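Local coordinates for CRISPR system Cmr subunit Cmr6 (Pyrococcus furiosus, PDB 4W8V), which takes part in CRISPR antiviral defence as an RNA-binding subunit that, together with Cmr1, caps the elongated type III-B Cmr ribonucleoprotein complex, at residues P48-G52 against S53-G57; E128-I132 against F133-K137; L195-P198 against K199-F203; L224-D228 against L229-A233. One frame throughout, in Å; residues are numbered along the deposited sequence.

Interaction 1 (P48-G52 against S53-G57); sequences PYIPG and SAIKG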
loop_
_atom_site.group_PDB
_atom_site.type_symbol
_atom_site.label_atom_id
_atom_site.label_comp_id
_atom_site.label_asym_id
_atom_site.label_seq_id
_atom_site.Cartn_x
_atom_site.Cartn_y
_atom_site.Cartn_z
ATOM N N PRO A 48 1.416 -0.939 -17.189
ATOM C CA PRO A 48 2.329 -1.631 -16.276
ATOM C C PRO A 48 1.609 -2.211 -15.063
ATOM O O PRO A 48 0.434 -1.952 -14.850
ATOM C CB PRO A 48 3.302 -0.524 -15.873
ATOM C CG PRO A 48 2.479 0.712 -15.957
ATOM C CD PRO A 48 1.605 0.526 -17.133
ATOM N N TYR A 49 2.283 -3.026 -14.274
ATOM C CA TYR A 49 1.647 -3.528 -13.063
ATOM C C TYR A 49 2.012 -2.693 -11.850
ATOM O O TYR A 49 2.846 -1.786 -11.925
ATOM C CB TYR A 49 2.026 -4.990 -12.805
ATOM C CG TYR A 49 3.500 -5.229 -12.519
ATOM C CD1 TYR A 49 3.971 -5.357 -11.217
ATOM C CD2 TYR A 49 4.408 -5.361 -13.557
ATOM C CE1 TYR A 49 5.309 -5.604 -10.957
ATOM C CE2 TYR A 49 5.755 -5.613 -13.310
ATOM C CZ TYR A 49 6.200 -5.737 -12.013
ATOM O OH TYR A 49 7.539 -6.004 -11.787
ATOM N N ILE A 50 1.353 -3.008 -10.738
ATOM C CA ILE A 50 1.644 -2.406 -9.442
ATOM C C ILE A 50 2.386 -3.416 -8.596
ATOM O O ILE A 50 1.824 -4.455 -8.245
ATOM C CB ILE A 50 0.358 -1.997 -8.715
ATOM C CG1 ILE A 50 -0.410 -0.943 -9.525
ATOM C CG2 ILE A 50 0.678 -1.518 -7.315
ATOM C CD1 ILE A 50 -1.921 -1.174 -9.558
ATOM N N PRO A 51 3.649 -3.115 -8.251
ATOM C CA PRO A 51 4.479 -4.027 -7.456
ATOM C C PRO A 51 3.852 -4.359 -6.104
ATOM O O PRO A 51 3.315 -3.494 -5.423
ATOM C CB PRO A 51 5.787 -3.250 -7.269
ATOM C CG PRO A 51 5.782 -2.195 -8.285
ATOM C CD PRO A 51 4.359 -1.873 -8.597
ATOM N N GLY A 52 3.922 -5.619 -5.719
ATOM C CA GLY A 52 3.381 -6.049 -4.443
ATOM C C GLY A 52 4.071 -5.394 -3.253
ATOM O O GLY A 52 3.506 -5.312 -2.161
ATOM N N SER A 53 5.307 -4.946 -3.458
ATOM C CA SER A 53 6.036 -4.238 -2.415
ATOM C C SER A 53 5.396 -2.872 -2.203
ATOM O O SER A 53 5.330 -2.378 -1.079
ATOM C CB SER A 53 7.529 -4.113 -2.766
ATOM O OG SER A 53 7.743 -3.277 -3.897
ATOM N N ALA A 54 4.897 -2.271 -3.277
ATOM C CA ALA A 54 4.153 -1.025 -3.148
ATOM C C ALA A 54 2.798 -1.249 -2.467
ATOM O O ALA A 54 2.364 -0.423 -1.671
ATOM C CB ALA A 54 3.960 -0.366 -4.500
ATOM N N ILE A 55 2.135 -2.363 -2.773
ATOM C CA ILE A 55 0.879 -2.694 -2.107
ATOM C C ILE A 55 1.135 -2.915 -0.616
ATOM O O ILE A 55 0.394 -2.408 0.230
ATOM C CB ILE A 55 0.217 -3.932 -2.740
ATOM C CG1 ILE A 55 -0.274 -3.564 -4.141
ATOM C CG2 ILE A 55 -0.960 -4.433 -1.882
ATOM C CD1 ILE A 55 -1.201 -4.561 -4.748
ATOM N N LYS A 56 2.223 -3.612 -0.300
ATOM C CA LYS A 56 2.632 -3.820 1.087
ATOM C C LYS A 56 2.951 -2.513 1.817
ATOM O O LYS A 56 2.542 -2.319 2.953
ATOM C CB LYS A 56 3.855 -4.730 1.129
ATOM C CG LYS A 56 4.216 -5.210 2.512
ATOM C CD LYS A 56 5.445 -6.091 2.489
ATOM C CE LYS A 56 5.530 -6.886 3.777
ATOM N NZ LYS A 56 6.789 -7.659 3.924
ATOM N N GLY A 57 3.700 -1.632 1.163
ATOM C CA GLY A 57 4.065 -0.347 1.731
ATOM C C GLY A 57 2.894 0.536 2.108
ATOM O O GLY A 57 2.782 0.981 3.255
#

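Interaction 2 (E128-I132 against F133-K137); sequences ELIRI and FGTQK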
loop_
_atom_site.group_PDB
_atom_site.type_symbol
_atom_site.label_atom_id
_atom_site.label_comp_id
_atom_site.label_asym_id
_atom_site.label_seq_id
_atom_site.Cartn_x
_atom_site.Cartn_y
_atom_site.Cartn_z
ATOM N N GLU A 128 -0.709 -9.984 15.183
ATOM C CA GLU A 128 -1.199 -10.371 13.869
ATOM C C GLU A 128 -0.537 -9.520 12.794
ATOM O O GLU A 128 -0.272 -10.002 11.692
ATOM C CB GLU A 128 -2.722 -10.253 13.802
ATOM C CG GLU A 128 -3.455 -11.292 14.646
ATOM C CD GLU A 128 -4.861 -11.569 14.154
ATOM O OE1 GLU A 128 -5.718 -10.675 14.281
ATOM O OE2 GLU A 128 -5.109 -12.680 13.632
ATOM N N LEU A 129 -0.254 -8.263 13.132
ATOM C CA LEU A 129 0.388 -7.338 12.202
ATOM C C LEU A 129 1.870 -7.651 12.078
ATOM O O LEU A 129 2.444 -7.527 10.999
ATOM C CB LEU A 129 0.200 -5.884 12.648
ATOM C CG LEU A 129 -1.217 -5.320 12.596
ATOM C CD1 LEU A 129 -1.305 -4.000 13.330
ATOM C CD2 LEU A 129 -1.666 -5.152 11.159
ATOM N N ILE A 130 2.486 -8.040 13.192
ATOM C CA ILE A 130 3.837 -8.573 13.155
ATOM C C ILE A 130 3.884 -9.771 12.199
ATOM O O ILE A 130 4.789 -9.883 11.382
ATOM C CB ILE A 130 4.327 -8.979 14.561
ATOM C CG1 ILE A 130 4.651 -7.729 15.388
ATOM C CG2 ILE A 130 5.569 -9.853 14.469
ATOM C CD1 ILE A 130 4.971 -8.014 16.843
ATOM N N ARG A 131 2.889 -10.644 12.272
ATOM C CA ARG A 131 2.869 -11.812 11.402
ATOM C C ARG A 131 2.590 -11.464 9.937
ATOM O O ARG A 131 3.173 -12.061 9.037
ATOM C CB ARG A 131 1.837 -12.820 11.907
ATOM C CG ARG A 131 2.170 -13.387 13.276
ATOM C CD ARG A 131 1.041 -14.245 13.781
ATOM N NE ARG A 131 0.653 -15.205 12.759
ATOM C CZ ARG A 131 -0.574 -15.683 12.608
ATOM N NH1 ARG A 131 -1.547 -15.294 13.424
ATOM N NH2 ARG A 131 -0.822 -16.549 11.634
ATOM N N ILE A 132 1.703 -10.502 9.699
ATOM C CA ILE A 132 1.336 -10.127 8.338
ATOM C C ILE A 132 2.507 -9.523 7.569
ATOM O O ILE A 132 2.813 -9.958 6.453
ATOM C CB ILE A 132 0.150 -9.142 8.338
ATOM C CG1 ILE A 132 -1.135 -9.866 8.748
ATOM C CG2 ILE A 132 -0.039 -8.502 6.966
ATOM C CD1 ILE A 132 -2.345 -8.958 8.863
ATOM N N PHE A 133 3.173 -8.545 8.182
ATOM C CA PHE A 133 4.194 -7.747 7.509
ATOM C C PHE A 133 5.622 -8.196 7.832
ATOM O O PHE A 133 6.546 -7.990 7.040
ATOM C CB PHE A 133 4.032 -6.267 7.879
ATOM C CG PHE A 133 2.720 -5.678 7.449
ATOM C CD1 PHE A 133 2.485 -5.381 6.115
ATOM C CD2 PHE A 133 1.719 -5.419 8.375
ATOM C CE1 PHE A 133 1.277 -4.841 5.708
ATOM C CE2 PHE A 133 0.509 -4.876 7.966
ATOM C CZ PHE A 133 0.293 -4.593 6.632
ATOM N N GLY A 134 5.793 -8.809 8.997
ATOM C CA GLY A 134 7.107 -9.198 9.468
ATOM C C GLY A 134 7.764 -8.040 10.180
ATOM O O GLY A 134 7.231 -6.939 10.208
ATOM N N THR A 135 8.917 -8.301 10.783
ATOM C CA THR A 135 9.727 -7.273 11.419
ATOM C C THR A 135 11.194 -7.509 11.098
ATOM O O THR A 135 11.533 -8.303 10.226
ATOM C CB THR A 135 9.556 -7.256 12.948
ATOM O OG1 THR A 135 9.992 -8.503 13.495
ATOM C CG2 THR A 135 8.105 -7.023 13.333
ATOM N N GLN A 136 12.070 -6.816 11.812
ATOM C CA GLN A 136 13.499 -6.995 11.615
ATOM C C GLN A 136 13.945 -8.392 12.037
ATOM O O GLN A 136 14.901 -8.931 11.486
ATOM C CB GLN A 136 14.294 -5.934 12.381
ATOM C CG GLN A 136 14.554 -4.653 11.595
ATOM C CD GLN A 136 15.241 -4.905 10.258
ATOM O OE1 GLN A 136 15.959 -5.896 10.080
ATOM N NE2 GLN A 136 15.018 -4.006 9.308
ATOM N N LYS A 137 13.244 -8.976 13.008
ATOM C CA LYS A 137 13.618 -10.280 13.554
ATOM C C LYS A 137 12.716 -11.412 13.071
ATOM O O LYS A 137 13.070 -12.587 13.185
ATOM C CB LYS A 137 13.598 -10.241 15.086
ATOM C CG LYS A 137 14.677 -9.385 15.713
ATOM C CD LYS A 137 14.382 -9.147 17.182
ATOM C CE LYS A 137 15.478 -8.335 17.840
ATOM N NZ LYS A 137 14.966 -7.612 19.035
#

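Interaction 3 (L195-P198 against K199-F203); sequences LTVP and KDVPF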
loop_
_atom_site.group_PDB
_atom_site.type_symbol
_atom_site.label_atom_id
_atom_site.label_comp_id
_atom_site.label_asym_id
_atom_site.label_seq_id
_atom_site.Cartn_x
_atom_site.Cartn_y
_atom_site.Cartn_z
ATOM N N LEU A 195 4.075 6.394 -16.755
ATOM C CA LEU A 195 2.878 6.179 -17.541
ATOM C C LEU A 195 1.643 6.474 -16.713
ATOM O O LEU A 195 1.520 5.994 -15.582
ATOM C CB LEU A 195 2.824 4.736 -18.059
ATOM C CG LEU A 195 3.858 4.391 -19.126
ATOM C CD1 LEU A 195 3.785 2.898 -19.472
ATOM C CD2 LEU A 195 3.670 5.273 -20.358
ATOM N N THR A 196 0.737 7.277 -17.258
ATOM C CA THR A 196 -0.550 7.489 -16.598
ATOM C C THR A 196 -1.585 6.578 -17.217
ATOM O O THR A 196 -1.770 6.572 -18.427
ATOM C CB THR A 196 -1.027 8.949 -16.687
ATOM O OG1 THR A 196 -0.084 9.784 -16.011
ATOM C CG2 THR A 196 -2.386 9.100 -16.025
ATOM N N VAL A 197 -2.228 5.793 -16.359
ATOM C CA VAL A 197 -3.183 4.765 -16.752
ATOM C C VAL A 197 -4.589 5.305 -16.551
ATOM O O VAL A 197 -4.879 5.873 -15.504
ATOM C CB VAL A 197 -2.985 3.477 -15.928
ATOM C CG1 VAL A 197 -4.124 2.461 -16.183
ATOM C CG2 VAL A 197 -1.624 2.871 -16.224
ATOM N N PRO A 198 -5.469 5.150 -17.563
ATOM C CA PRO A 198 -6.782 5.792 -17.425
ATOM C C PRO A 198 -7.671 5.099 -16.405
ATOM O O PRO A 198 -7.306 4.056 -15.867
ATOM C CB PRO A 198 -7.383 5.694 -18.834
ATOM C CG PRO A 198 -6.610 4.617 -19.536
ATOM C CD PRO A 198 -5.235 4.614 -18.918
ATOM N N LYS A 199 -8.835 5.678 -16.138
ATOM C CA LYS A 199 -9.799 5.061 -15.237
ATOM C C LYS A 199 -10.380 3.793 -15.861
ATOM O O LYS A 199 -10.350 3.633 -17.074
ATOM C CB LYS A 199 -10.939 6.026 -14.904
ATOM C CG LYS A 199 -10.523 7.409 -14.488
ATOM C CD LYS A 199 -11.739 8.304 -14.360
ATOM C CE LYS A 199 -11.363 9.678 -13.852
ATOM N NZ LYS A 199 -12.576 10.497 -13.651
ATOM N N ASP A 200 -10.906 2.915 -15.014
ATOM C CA ASP A 200 -11.596 1.692 -15.425
ATOM C C ASP A 200 -10.687 0.705 -16.137
ATOM O O ASP A 200 -11.091 0.041 -17.084
ATOM C CB ASP A 200 -12.797 2.017 -16.313
ATOM C CG ASP A 200 -13.864 2.777 -15.575
ATOM O OD1 ASP A 200 -14.174 2.398 -14.423
ATOM O OD2 ASP A 200 -14.382 3.760 -16.140
ATOM N N VAL A 201 -9.453 0.619 -15.667
ATOM C CA VAL A 201 -8.545 -0.421 -16.104
ATOM C C VAL A 201 -8.537 -1.489 -15.015
ATOM O O VAL A 201 -8.403 -1.178 -13.834
ATOM C CB VAL A 201 -7.149 0.143 -16.372
ATOM C CG1 VAL A 201 -6.166 -0.979 -16.654
ATOM C CG2 VAL A 201 -7.209 1.161 -17.538
ATOM N N PRO A 202 -8.756 -2.749 -15.401
ATOM C CA PRO A 202 -8.893 -3.813 -14.404
ATOM C C PRO A 202 -7.566 -4.425 -13.961
ATOM O O PRO A 202 -6.720 -4.726 -14.803
ATOM C CB PRO A 202 -9.746 -4.853 -15.124
ATOM C CG PRO A 202 -9.514 -4.615 -16.568
ATOM C CD PRO A 202 -9.200 -3.171 -16.744
ATOM N N PHE A 203 -7.407 -4.599 -12.647
ATOM C CA PHE A 203 -6.242 -5.234 -12.058
ATOM C C PHE A 203 -6.680 -6.395 -11.182
ATOM O O PHE A 203 -7.703 -6.323 -10.512
ATOM C CB PHE A 203 -5.408 -4.231 -11.217
ATOM C CG PHE A 203 -4.606 -3.275 -12.041
ATOM C CD1 PHE A 203 -5.216 -2.212 -12.676
ATOM C CD2 PHE A 203 -3.239 -3.441 -12.188
ATOM C CE1 PHE A 203 -4.480 -1.340 -13.455
ATOM C CE2 PHE A 203 -2.491 -2.574 -12.958
ATOM C CZ PHE A 203 -3.104 -1.524 -13.590
#

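Interaction 4 (L224-D228 against L229-A233); sequences LALRD and LGVGA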
loop_
_atom_site.group_PDB
_atom_site.type_symbol
_atom_site.label_atom_id
_atom_site.label_comp_id
_atom_site.label_asym_id
_atom_site.label_seq_id
_atom_site.Cartn_x
_atom_site.Cartn_y
_atom_site.Cartn_z
ATOM N N LEU A 224 -8.763 -1.566 1.835
ATOM C CA LEU A 224 -8.887 -0.296 2.518
ATOM C C LEU A 224 -7.842 0.687 1.998
ATOM O O LEU A 224 -8.143 1.834 1.679
ATOM C CB LEU A 224 -8.742 -0.517 4.027
ATOM C CG LEU A 224 -8.987 0.610 5.018
ATOM C CD1 LEU A 224 -10.284 1.343 4.708
ATOM C CD2 LEU A 224 -9.019 0.002 6.407
ATOM N N ALA A 225 -6.613 0.217 1.870
ATOM C CA ALA A 225 -5.505 1.086 1.476
ATOM C C ALA A 225 -5.587 1.534 0.005
ATOM O O ALA A 225 -5.229 2.664 -0.326
ATOM C CB ALA A 225 -4.172 0.375 1.764
ATOM N N LEU A 226 -6.097 0.674 -0.874
ATOM C CA LEU A 226 -6.189 1.018 -2.302
ATOM C C LEU A 226 -7.315 2.003 -2.584
ATOM O O LEU A 226 -7.242 2.791 -3.522
ATOM C CB LEU A 226 -6.389 -0.239 -3.158
ATOM C CG LEU A 226 -5.294 -1.318 -3.129
ATOM C CD1 LEU A 226 -5.667 -2.507 -4.058
ATOM C CD2 LEU A 226 -3.919 -0.778 -3.481
ATOM N N ARG A 227 -8.372 1.943 -1.788
ATOM C CA ARG A 227 -9.503 2.841 -1.962
ATOM C C ARG A 227 -9.191 4.218 -1.388
ATOM O O ARG A 227 -9.413 5.223 -2.044
ATOM C CB ARG A 227 -10.736 2.254 -1.281
ATOM C CG ARG A 227 -12.040 2.976 -1.543
ATOM C CD ARG A 227 -13.146 2.350 -0.700
ATOM N NE ARG A 227 -12.913 2.562 0.723
ATOM C CZ ARG A 227 -13.264 1.713 1.685
ATOM N NH1 ARG A 227 -13.863 0.573 1.385
ATOM N NH2 ARG A 227 -13.012 2.007 2.955
ATOM N N ASP A 228 -8.636 4.259 -0.180
ATOM C CA ASP A 228 -8.517 5.526 0.542
ATOM C C ASP A 228 -7.130 6.194 0.505
ATOM O O ASP A 228 -7.036 7.400 0.686
ATOM C CB ASP A 228 -8.964 5.330 1.999
ATOM C CG ASP A 228 -10.456 4.986 2.111
ATOM O OD1 ASP A 228 -11.193 5.152 1.113
ATOM O OD2 ASP A 228 -10.900 4.560 3.197
ATOM N N LEU A 229 -6.064 5.445 0.246
ATOM C CA LEU A 229 -4.725 6.042 0.189
ATOM C C LEU A 229 -4.160 6.080 -1.236
ATOM O O LEU A 229 -3.628 7.088 -1.675
ATOM C CB LEU A 229 -3.769 5.286 1.110
ATOM C CG LEU A 229 -4.212 5.307 2.579
ATOM C CD1 LEU A 229 -3.231 4.583 3.487
ATOM C CD2 LEU A 229 -4.390 6.734 3.041
ATOM N N GLY A 230 -4.278 4.975 -1.961
ATOM C CA GLY A 230 -3.814 4.956 -3.332
ATOM C C GLY A 230 -2.415 4.395 -3.508
ATOM O O GLY A 230 -1.607 4.387 -2.569
ATOM N N VAL A 231 -2.137 3.917 -4.719
ATOM C CA VAL A 231 -0.805 3.463 -5.092
ATOM C C VAL A 231 -0.320 4.252 -6.294
ATOM O O VAL A 231 -1.085 5.003 -6.916
ATOM C CB VAL A 231 -0.779 1.963 -5.444
ATOM C CG1 VAL A 231 -0.723 1.102 -4.191
ATOM C CG2 VAL A 231 -1.984 1.616 -6.319
ATOM N N GLY A 232 0.953 4.069 -6.628
ATOM C CA GLY A 232 1.560 4.824 -7.704
ATOM C C GLY A 232 1.960 6.185 -7.178
ATOM O O GLY A 232 2.011 6.399 -5.963
ATOM N N ALA A 233 2.202 7.116 -8.095
ATOM C CA ALA A 233 2.682 8.441 -7.750
ATOM C C ALA A 233 1.546 9.462 -7.728
ATOM O O ALA A 233 0.431 9.189 -8.215
ATOM C CB ALA A 233 3.743 8.876 -8.731
#

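Interaction 1 (P48-G52 against S53-G57)
Ile50, in the loop just before helix 52-68, packs into the first helical turn against Ile55 and Ala54. Its CG2 methyl is the bump: it meets CG1 of Ile55 at 3.9 Å, the two isoleucine side chains crossing at about a right angle, while the methyl of Ala54 lies more loosely to it. A chi1 of -62° sets CG1 of Ile50 beside the backbone N and turns the CG2 branch to the helix. The Pro51 ring adds a shallower bump, its CD resting 4.4 Å from Ala54 CB, and both loop residues approach the small alanine methyl from the same side.

Backbone bonds fix this fit. Pro51, the N-cap residue, offers its carbonyl oxygen to Ile55 N at 3.1 Å and more weakly to Ala54 N; Gly52 O receives Lys56 N at 2.8 Å.

The contact thus starts helix 52-68 beside strand 143-149: Ile50 pairs through its backbone with Ala147, Gly52 N bonds to Asp146 OD1, and Ile50 also touches Leu25 of strand 25-28.

Interaction 2 (E128-I132 against F133-K137)
Ile132 and Phe133 are chain neighbours that lie side by side and point the same way, and between them they make the dense part of this helix end. CG2 of Ile132 stands over the centre of the Phe133 ring, 3.7 Å from the centroid and only 7° off the ring normal, a CH-pi contact of nearly ideal aim. Leu129 closes on the same ring from its edge, its CD2 lying in the ring plane 3.9 Å from CE2 of Phe133. A straight backbone bond from Phe133 N to Leu129 O (3.1 Å, 168°) fixes the base of the aromatic side chain.

The far side is slacker. Gly134 leaves the helix with positive phi, and its N still reaches Ile130 O at 2.8 Å, though at a bent 132°, as in the αL type of C-cap. Beyond it, Thr135 returns just one methyl, CG2, to CG2 of Ile130 at 4.0 Å. Its OG1 looks to the loop instead, with weak bonds from the N atoms of Lys137 and Lys138, and Gln136 and Lys137 are exposed.

Around this end of helix 122-133, helix 52-68 meets the Phe133 ring through Thr59, Arg60 and Thr63, and Lys56 NZ bonds to Phe133 O; helix 212-228 touches Ile132 through Leu214, and Pro93 of helix 93-96 reaches both Ile130 and Thr135.

Interaction 3 (L195-P198 against K199-F203)
Pro198 and Val201 meet in a tight connection between strands, where the contact of 195-198 with 199-203 is by van der Waals packing and no hydrogen bond links the two halves. CG2 of Val201 does most of the touching. It sits 3.3 Å from the carbonyl oxygen of Pro198 and 4.0 Å from CG of the proline ring, the two side chains meeting at a slant. The same methyl also meets CG1 of Val197 at 3.6 Å, where the valines cross at about a right angle. The two valines use different branches: Val197 presents the methyl anti to its backbone N (chi1 171°), whereas Val201 presents the one anti to its carbonyl carbon.

Lys199 follows Pro198 directly, and its contact is confined to the root of the side chain, CB lying 3.7 Å from the proline's carbonyl carbon. Beyond CG the chain runs out fully extended on an exposed stretch. Asp200, with positive phi (65°), lies in the bend that sets Val201 beside the proline.

The polar bonds come from strand 13-21: Thr21 OG1 bonds to both Pro198 O and Val201 N. The connection therefore leads from strand 192-197 of the three-stranded sheet, where Val197 pairs with Leu25 of strand 25-28, into strand 202-209 of the four-stranded sheet, beside strand 13-21.

Interaction 4 (L224-D228 against L229-A233)
The carbonyl oxygen of Ala225 is gripped by two backbone N-H groups, those of Leu229 and Gly230, each at 3.0 Å. They come from different directions. Gly230 N lies nearly along the C=O axis and makes the straighter bond (165°), while Leu229 N stands above the carbonyl plane, 38° out of it. The first spans five residues and the second four, so the last turn widens from alpha to pi spacing as the chain leaves the helix. Gly230 is the residue that departs, with positive phi; a CB at these backbone angles would press on the preceding carbonyl oxygen.

Side chains follow the same path. CD2 of Leu226 turns back to meet CG1 of Val231 at 3.8 Å, bridging the exit glycine, and CB of Leu229 packs 3.3 Å from the doubly held oxygen of Ala225 before its side chain reaches Val58 and Leu62 of helix 52-68. On the side facing helix 108-116, Arg227 NE makes a salt bridge with Asp228 OD1 at 3.1 Å. The carboxylate oxygen lies in the guanidinium plane, yet is itself approached from above the carboxylate plane. Each partner has another charge nearby on helix 108-116, Glu112 for the arginine and Arg108 for the aspartate, which would be expected to keep both ionised.

The glycine exit opens the sequence Gly230-Val231-Gly232, and Val231 pairs through its backbone with Gly240; the arrangement is consistent with the C-terminal glycine-rich loop of RAMP proteins.

The four contacts come one after another along the chain, all within the RAMP region of this Cmr6 fragment: a helix start, two helix ends and a bend between sheets. Interaction 1 touches interaction 2 through a lysine of helix 52-68, interaction 3 through Ile50 CD1 against CD2 of Phe203 (3.7 Å), and interaction 4 through Ile50 and Val231. Interactions 2 and 3, with centres about 31 Å apart, fall on opposite sides of the chain's centre. Interactions 3 and 4 lie at the start of strand 202-209 and the end of helix 212-228, yet their nearest atoms are only about 7 Å apart. Helix and strand ends thus gather round interaction 1, consistent with one compact RAMP fold.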